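Local coordinates for protein predicted metal-dependent hydrolase of the TIM-barrel fold (Lactobacillus casei, PDB 2QPX) that binds two zinc ions in a TIM-barrel fold of the amidohydrolase type and is probably a hydrolase, with its substrate unknown, at residues Leu139-Phe144 with Trp148-Asn153; Val260-Cys265 with Arg270-Leu275. One frame throughout, in Å; residues are numbered along the deposited sequence.

Interaction 1: residues Leu139-Phe144 with Trp148-Asn153; sequences LEHDNF and WQAFSN
The carbonyl oxygen of W148 is gripped twice by S152, whose backbone N and OG come from opposite faces of its plane. OG of S152 lies 2.7 Å from O of W148. One turn earlier, the backbone N of W148 donates to O of F144, with N and O 2.8 Å apart. The bond is nearly straight, 168° at the hydrogen. It is an i to i+4 bond in the first turn of helix 144-156. Both F144 and W148 have CG anti to the backbone N (chi1 173° for F144), which runs their rings alongside each other. The F144 ring and the five-membered ring of W148 are parallel within 3°, but their centroids are 5.6 Å apart, too far for a real stack. What lies over the F144 face is CB of W148, 4.2 Å from the ring centroid, a CH-pi contact. H141 reaches in from the loop, and its NE2 comes 3.4 Å from CB of A150. F144 also packs on helix 183-196, and W148 meets Y209 of helix 204-221 edge to face. N143 sits at the N-cap, where its OD1 accepts the backbone N of A146, and its ND2 donates to OD1 of D142 (2.9 Å). The arrangement is a side-chain-capped helix N-terminus after a short interhelical loop.

Interaction 2: residues Val260-Cys265 with Arg270-Leu275; sequences VVLLHC and REAGYL
This is a buried apolar contact between a barrel strand and the helix that follows it. Strand 260-264 and helix 269-278 are the first two elements of a beta-alpha-beta unit that closes with strand 282-285. A272 carries the helix side of the contact. CB of A272 points toward the strand and meets L262 on it and C265 in the loop just after it. SG of C265, just past H264, lies 3.5 Å from CB of A272, the closest approach between the two segments. CD1 of L262 comes to 4.0 Å from the same CB. One turn further along the helix, L275 adds a lighter touch, its CD1 4.2 Å from CD1 of L262. The CD1 methyl of L262 therefore serves both helix residues. L262 has CG anti to its carbonyl carbon (chi1 -54°), and its chi2 near 180° extends CD1 outward to the helix. C265 uses the same first rotamer, which turns its sulfur to the A272 methyl. L262 also packs on V229 of strand 225-229 and on L282 and F284 of strand 282-285, so L262 lies between the helix and its neighbours on the two flanking strands.

CB of H264 points away from the helix, and the residue takes no part in the packing. H264 binds zinc with H228 and is held by OG of S287 at ND1. From the same helix, R270 forms salt bridges with E306 and with E303 of the second subunit, while the OH of Y274 bonds to the carbonyl oxygen of G232 of that subunit. Across the strand-helix interface itself, methyl groups and one sulfur do the touching. The chemistry is thus dispersion and the burial of apolar surface, with the metal-binding imidazole directed away from this interface.

Interaction 1 and interaction 2 follow one another along the chain and do not touch. Their centres are 32 Å apart, and their nearest atoms about 16 Å. Interaction 2 belongs to the barrel, with its centre about 12 Å from that of the chain, and it holds zinc ligand H264. The side chain of C265 lies about 10 Å from a bound zinc ion, and that of L262 about 9 Å from that of H228. Interaction 1 lies at the surface, its centre about 27 Å from the chain centre and away from the metal site. It lies at the start of helix 144-156, part of it within the helix and part between the preceding loop and the helix.

Interaction 1: residues Leu139-Phe144 with Trp148-Asn153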
loop_
_atom_site.group_PDB
_atom_site.type_symbol
_atom_site.label_atom_id
_atom_site.label_comp_id
_atom_site.label_asym_id
_atom_site.label_seq_id
_atom_site.Cartn_x
_atom_site.Cartn_y
_atom_site.Cartn_z
ATOM N N LEU A 139 36.738 6.785 -15.674
ATOM C CA LEU A 139 37.312 7.341 -16.916
ATOM C C LEU A 139 38.851 7.437 -16.876
ATOM O O LEU A 139 39.505 7.469 -17.929
ATOM C CB LEU A 139 36.711 8.733 -17.171
ATOM C CG LEU A 139 35.235 8.832 -17.464
ATOM C CD1 LEU A 139 34.843 10.326 -17.641
ATOM C CD2 LEU A 139 34.861 8.042 -18.674
ATOM N N GLU A 140 39.413 7.468 -15.687
ATOM C CA GLU A 140 40.845 7.667 -15.467
ATOM C C GLU A 140 41.645 6.376 -15.270
ATOM O O GLU A 140 42.864 6.433 -15.126
ATOM C CB GLU A 140 41.076 8.544 -14.228
ATOM C CG GLU A 140 40.423 9.909 -14.268
ATOM C CD GLU A 140 40.799 10.711 -15.499
ATOM O OE1 GLU A 140 41.988 10.699 -15.882
ATOM O OE2 GLU A 140 39.890 11.340 -16.095
ATOM N N HIS A 141 40.969 5.216 -15.240
ATOM C CA HIS A 141 41.655 3.945 -14.922
ATOM C C HIS A 141 41.215 2.819 -15.827
ATOM O O HIS A 141 40.031 2.712 -16.128
ATOM C CB HIS A 141 41.439 3.584 -13.413
ATOM C CG HIS A 141 41.998 4.613 -12.487
ATOM N ND1 HIS A 141 43.341 4.680 -12.190
ATOM C CD2 HIS A 141 41.431 5.701 -11.908
ATOM C CE1 HIS A 141 43.566 5.727 -11.418
ATOM N NE2 HIS A 141 42.423 6.367 -11.230
ATOM N N ASP A 142 42.158 1.936 -16.215
ATOM C CA ASP A 142 41.770 0.851 -17.111
ATOM C C ASP A 142 41.537 -0.487 -16.422
ATOM O O ASP A 142 41.099 -1.418 -17.072
ATOM C CB ASP A 142 42.711 0.718 -18.329
ATOM C CG ASP A 142 44.130 0.334 -17.970
ATOM O OD1 ASP A 142 44.423 -0.100 -16.840
ATOM O OD2 ASP A 142 44.984 0.464 -18.876
ATOM N N ASN A 143 41.766 -0.562 -15.109
ATOM C CA ASN A 143 41.559 -1.796 -14.344
ATOM C C ASN A 143 40.900 -1.537 -12.995
ATOM O O ASN A 143 41.057 -0.451 -12.412
ATOM C CB ASN A 143 42.882 -2.535 -14.098
ATOM C CG ASN A 143 43.880 -1.694 -13.327
ATOM O OD1 ASN A 143 44.051 -1.853 -12.098
ATOM N ND2 ASN A 143 44.535 -0.760 -14.038
ATOM N N PHE A 144 40.174 -2.536 -12.527
ATOM C CA PHE A 144 39.456 -2.435 -11.251
ATOM C C PHE A 144 40.340 -2.015 -10.081
ATOM O O PHE A 144 39.958 -1.170 -9.270
ATOM C CB PHE A 144 38.757 -3.762 -10.931
ATOM C CG PHE A 144 38.134 -3.813 -9.562
ATOM C CD1 PHE A 144 38.862 -4.211 -8.453
ATOM C CD2 PHE A 144 36.827 -3.444 -9.375
ATOM C CE1 PHE A 144 38.287 -4.265 -7.207
ATOM C CE2 PHE A 144 36.242 -3.497 -8.111
ATOM C CZ PHE A 144 36.978 -3.903 -7.019
ATOM N N TRP A 148 39.477 1.231 -8.016
ATOM C CA TRP A 148 39.004 1.089 -6.642
ATOM C C TRP A 148 39.895 1.847 -5.656
ATOM O O TRP A 148 39.401 2.514 -4.727
ATOM C CB TRP A 148 38.907 -0.386 -6.243
ATOM C CG TRP A 148 38.446 -0.545 -4.835
ATOM C CD1 TRP A 148 39.174 -0.986 -3.776
ATOM C CD2 TRP A 148 37.155 -0.191 -4.314
ATOM N NE1 TRP A 148 38.417 -0.956 -2.635
ATOM C CE2 TRP A 148 37.182 -0.452 -2.932
ATOM C CE3 TRP A 148 35.997 0.340 -4.880
ATOM C CZ2 TRP A 148 36.062 -0.246 -2.117
ATOM C CZ3 TRP A 148 34.897 0.537 -4.085
ATOM C CH2 TRP A 148 34.942 0.275 -2.712
ATOM N N GLN A 149 41.203 1.768 -5.839
ATOM C CA GLN A 149 42.100 2.509 -4.946
ATOM C C GLN A 149 41.830 4.018 -5.006
ATOM O O GLN A 149 41.716 4.681 -3.971
ATOM C CB GLN A 149 43.576 2.200 -5.254
ATOM C CG GLN A 149 44.528 2.992 -4.388
ATOM C CD GLN A 149 45.971 2.654 -4.691
ATOM O OE1 GLN A 149 46.639 3.368 -5.437
ATOM N NE2 GLN A 149 46.440 1.546 -4.151
ATOM N N ALA A 150 41.704 4.538 -6.222
ATOM C CA ALA A 150 41.511 5.971 -6.409
ATOM C C ALA A 150 40.144 6.420 -5.853
ATOM O O ALA A 150 40.037 7.435 -5.155
ATOM C CB ALA A 150 41.637 6.349 -7.872
ATOM N N PHE A 151 39.119 5.650 -6.182
ATOM C CA PHE A 151 37.756 5.993 -5.783
ATOM C C PHE A 151 37.610 5.868 -4.274
ATOM O O PHE A 151 37.078 6.777 -3.629
ATOM C CB PHE A 151 36.746 5.120 -6.534
ATOM C CG PHE A 151 35.340 5.194 -5.989
ATOM C CD1 PHE A 151 34.600 6.359 -6.107
ATOM C CD2 PHE A 151 34.798 4.152 -5.269
ATOM C CE1 PHE A 151 33.302 6.427 -5.557
ATOM C CE2 PHE A 151 33.503 4.227 -4.728
ATOM C CZ PHE A 151 32.761 5.356 -4.898
ATOM N N SER A 152 38.058 4.744 -3.706
ATOM C CA SER A 152 37.934 4.565 -2.271
ATOM C C SER A 152 38.718 5.641 -1.510
ATOM O O SER A 152 38.293 6.105 -0.449
ATOM C CB SER A 152 38.349 3.117 -1.848
ATOM O OG SER A 152 39.700 2.870 -2.102
ATOM N N ASN A 153 39.901 6.008 -1.989
ATOM C CA ASN A 153 40.631 7.117 -1.337
ATOM C C ASN A 153 39.804 8.423 -1.349
ATOM O O ASN A 153 39.761 9.136 -0.357
ATOM C CB ASN A 153 41.983 7.370 -1.998
ATOM C CG ASN A 153 43.032 6.334 -1.615
ATOM O OD1 ASN A 153 42.877 5.592 -0.641
ATOM N ND2 ASN A 153 44.131 6.309 -2.382
#

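Interaction 2: residues Val260-Cys265 with Arg270-Leu275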
loop_
_atom_site.group_PDB
_atom_site.type_symbol
_atom_site.label_atom_id
_atom_site.label_comp_id
_atom_site.label_asym_id
_atom_site.label_seq_id
_atom_site.Cartn_x
_atom_site.Cartn_y
_atom_site.Cartn_z
ATOM N N VAL A 260 21.912 5.566 8.126
ATOM C CA VAL A 260 21.302 5.416 6.803
ATOM C C VAL A 260 20.039 6.272 6.763
ATOM O O VAL A 260 19.229 6.258 7.706
ATOM C CB VAL A 260 20.933 3.948 6.531
ATOM C CG1 VAL A 260 20.144 3.769 5.212
ATOM C CG2 VAL A 260 22.194 3.066 6.558
ATOM N N VAL A 261 19.903 7.034 5.679
ATOM C CA VAL A 261 18.732 7.908 5.482
ATOM C C VAL A 261 18.011 7.545 4.208
ATOM O O VAL A 261 18.585 7.582 3.125
ATOM C CB VAL A 261 19.071 9.380 5.489
ATOM C CG1 VAL A 261 17.783 10.209 5.609
ATOM C CG2 VAL A 261 20.035 9.717 6.629
ATOM N N LEU A 262 16.757 7.152 4.357
ATOM C CA LEU A 262 15.902 6.737 3.242
ATOM C C LEU A 262 15.131 7.943 2.716
ATOM O O LEU A 262 14.247 8.464 3.417
ATOM C CB LEU A 262 14.938 5.628 3.666
ATOM C CG LEU A 262 15.544 4.379 4.303
ATOM C CD1 LEU A 262 14.427 3.347 4.631
ATOM C CD2 LEU A 262 16.727 3.788 3.443
ATOM N N LEU A 263 15.493 8.381 1.511
ATOM C CA LEU A 263 14.911 9.588 0.905
ATOM C C LEU A 263 13.642 9.260 0.122
ATOM O O LEU A 263 13.602 8.249 -0.607
ATOM C CB LEU A 263 15.914 10.210 -0.060
ATOM C CG LEU A 263 17.323 10.495 0.415
ATOM C CD1 LEU A 263 18.176 10.946 -0.801
ATOM C CD2 LEU A 263 17.381 11.491 1.600
ATOM N N HIS A 264 12.608 10.099 0.301
ATOM C CA HIS A 264 11.356 10.096 -0.515
ATOM C C HIS A 264 10.364 9.032 -0.119
ATOM O O HIS A 264 9.221 9.337 0.286
ATOM C CB HIS A 264 11.588 9.975 -2.037
ATOM C CG HIS A 264 12.839 10.581 -2.498
ATOM N ND1 HIS A 264 13.226 11.861 -2.162
ATOM C CD2 HIS A 264 13.801 10.098 -3.313
ATOM C CE1 HIS A 264 14.400 12.121 -2.713
ATOM N NE2 HIS A 264 14.766 11.069 -3.431
ATOM N N CYS A 265 10.806 7.785 -0.243
ATOM C CA CYS A 265 10.153 6.559 0.202
ATOM C C CYS A 265 8.900 6.186 -0.524
ATOM O O CYS A 265 8.709 5.028 -0.860
ATOM C CB CYS A 265 9.919 6.593 1.699
ATOM S SG CYS A 265 11.452 6.745 2.637
ATOM N N ARG A 270 5.251 3.542 4.556
ATOM C CA ARG A 270 4.925 2.723 5.733
ATOM C C ARG A 270 6.072 1.741 5.996
ATOM O O ARG A 270 6.414 1.441 7.113
ATOM C CB ARG A 270 3.598 1.963 5.588
ATOM C CG ARG A 270 2.344 2.802 5.843
ATOM C CD ARG A 270 1.026 1.988 5.700
ATOM N NE ARG A 270 -0.130 2.694 6.308
ATOM C CZ ARG A 270 -1.398 2.568 5.924
ATOM N NH1 ARG A 270 -1.724 1.874 4.840
ATOM N NH2 ARG A 270 -2.349 3.192 6.594
ATOM N N GLU A 271 6.654 1.222 4.937
ATOM C CA GLU A 271 7.757 0.277 5.065
ATOM C C GLU A 271 8.958 0.981 5.683
ATOM O O GLU A 271 9.610 0.430 6.577
ATOM C CB GLU A 271 8.095 -0.378 3.705
ATOM C CG GLU A 271 7.080 -1.376 3.155
ATOM C CD GLU A 271 5.857 -0.785 2.496
ATOM O OE1 GLU A 271 5.681 0.438 2.398
ATOM O OE2 GLU A 271 5.021 -1.617 2.054
ATOM N N ALA A 272 9.267 2.188 5.213
ATOM C CA ALA A 272 10.381 2.954 5.744
ATOM C C ALA A 272 10.189 3.262 7.225
ATOM O O ALA A 272 11.106 3.110 7.989
ATOM C CB ALA A 272 10.556 4.275 4.953
ATOM N N GLY A 273 8.988 3.668 7.629
ATOM C CA GLY A 273 8.712 3.969 9.027
ATOM C C GLY A 273 8.789 2.743 9.911
ATOM O O GLY A 273 9.293 2.808 11.040
ATOM N N TYR A 274 8.283 1.623 9.411
ATOM C CA TYR A 274 8.474 0.327 10.067
ATOM C C TYR A 274 9.964 0.048 10.286
ATOM O O TYR A 274 10.386 -0.280 11.411
ATOM C CB TYR A 274 7.784 -0.808 9.284
ATOM C CG TYR A 274 8.316 -2.150 9.716
ATOM C CD1 TYR A 274 7.972 -2.683 10.936
ATOM C CD2 TYR A 274 9.281 -2.800 8.948
ATOM C CE1 TYR A 274 8.571 -3.866 11.377
ATOM C CE2 TYR A 274 9.856 -3.979 9.362
ATOM C CZ TYR A 274 9.500 -4.506 10.563
ATOM O OH TYR A 274 10.093 -5.675 10.991
ATOM N N LEU A 275 10.769 0.173 9.229
ATOM C CA LEU A 275 12.197 -0.072 9.359
ATOM C C LEU A 275 12.857 0.840 10.414
ATOM O O LEU A 275 13.676 0.387 11.199
ATOM C CB LEU A 275 12.922 0.037 8.029
ATOM C CG LEU A 275 12.570 -1.022 7.006
ATOM C CD1 LEU A 275 13.110 -0.548 5.645
ATOM C CD2 LEU A 275 13.166 -2.382 7.421
#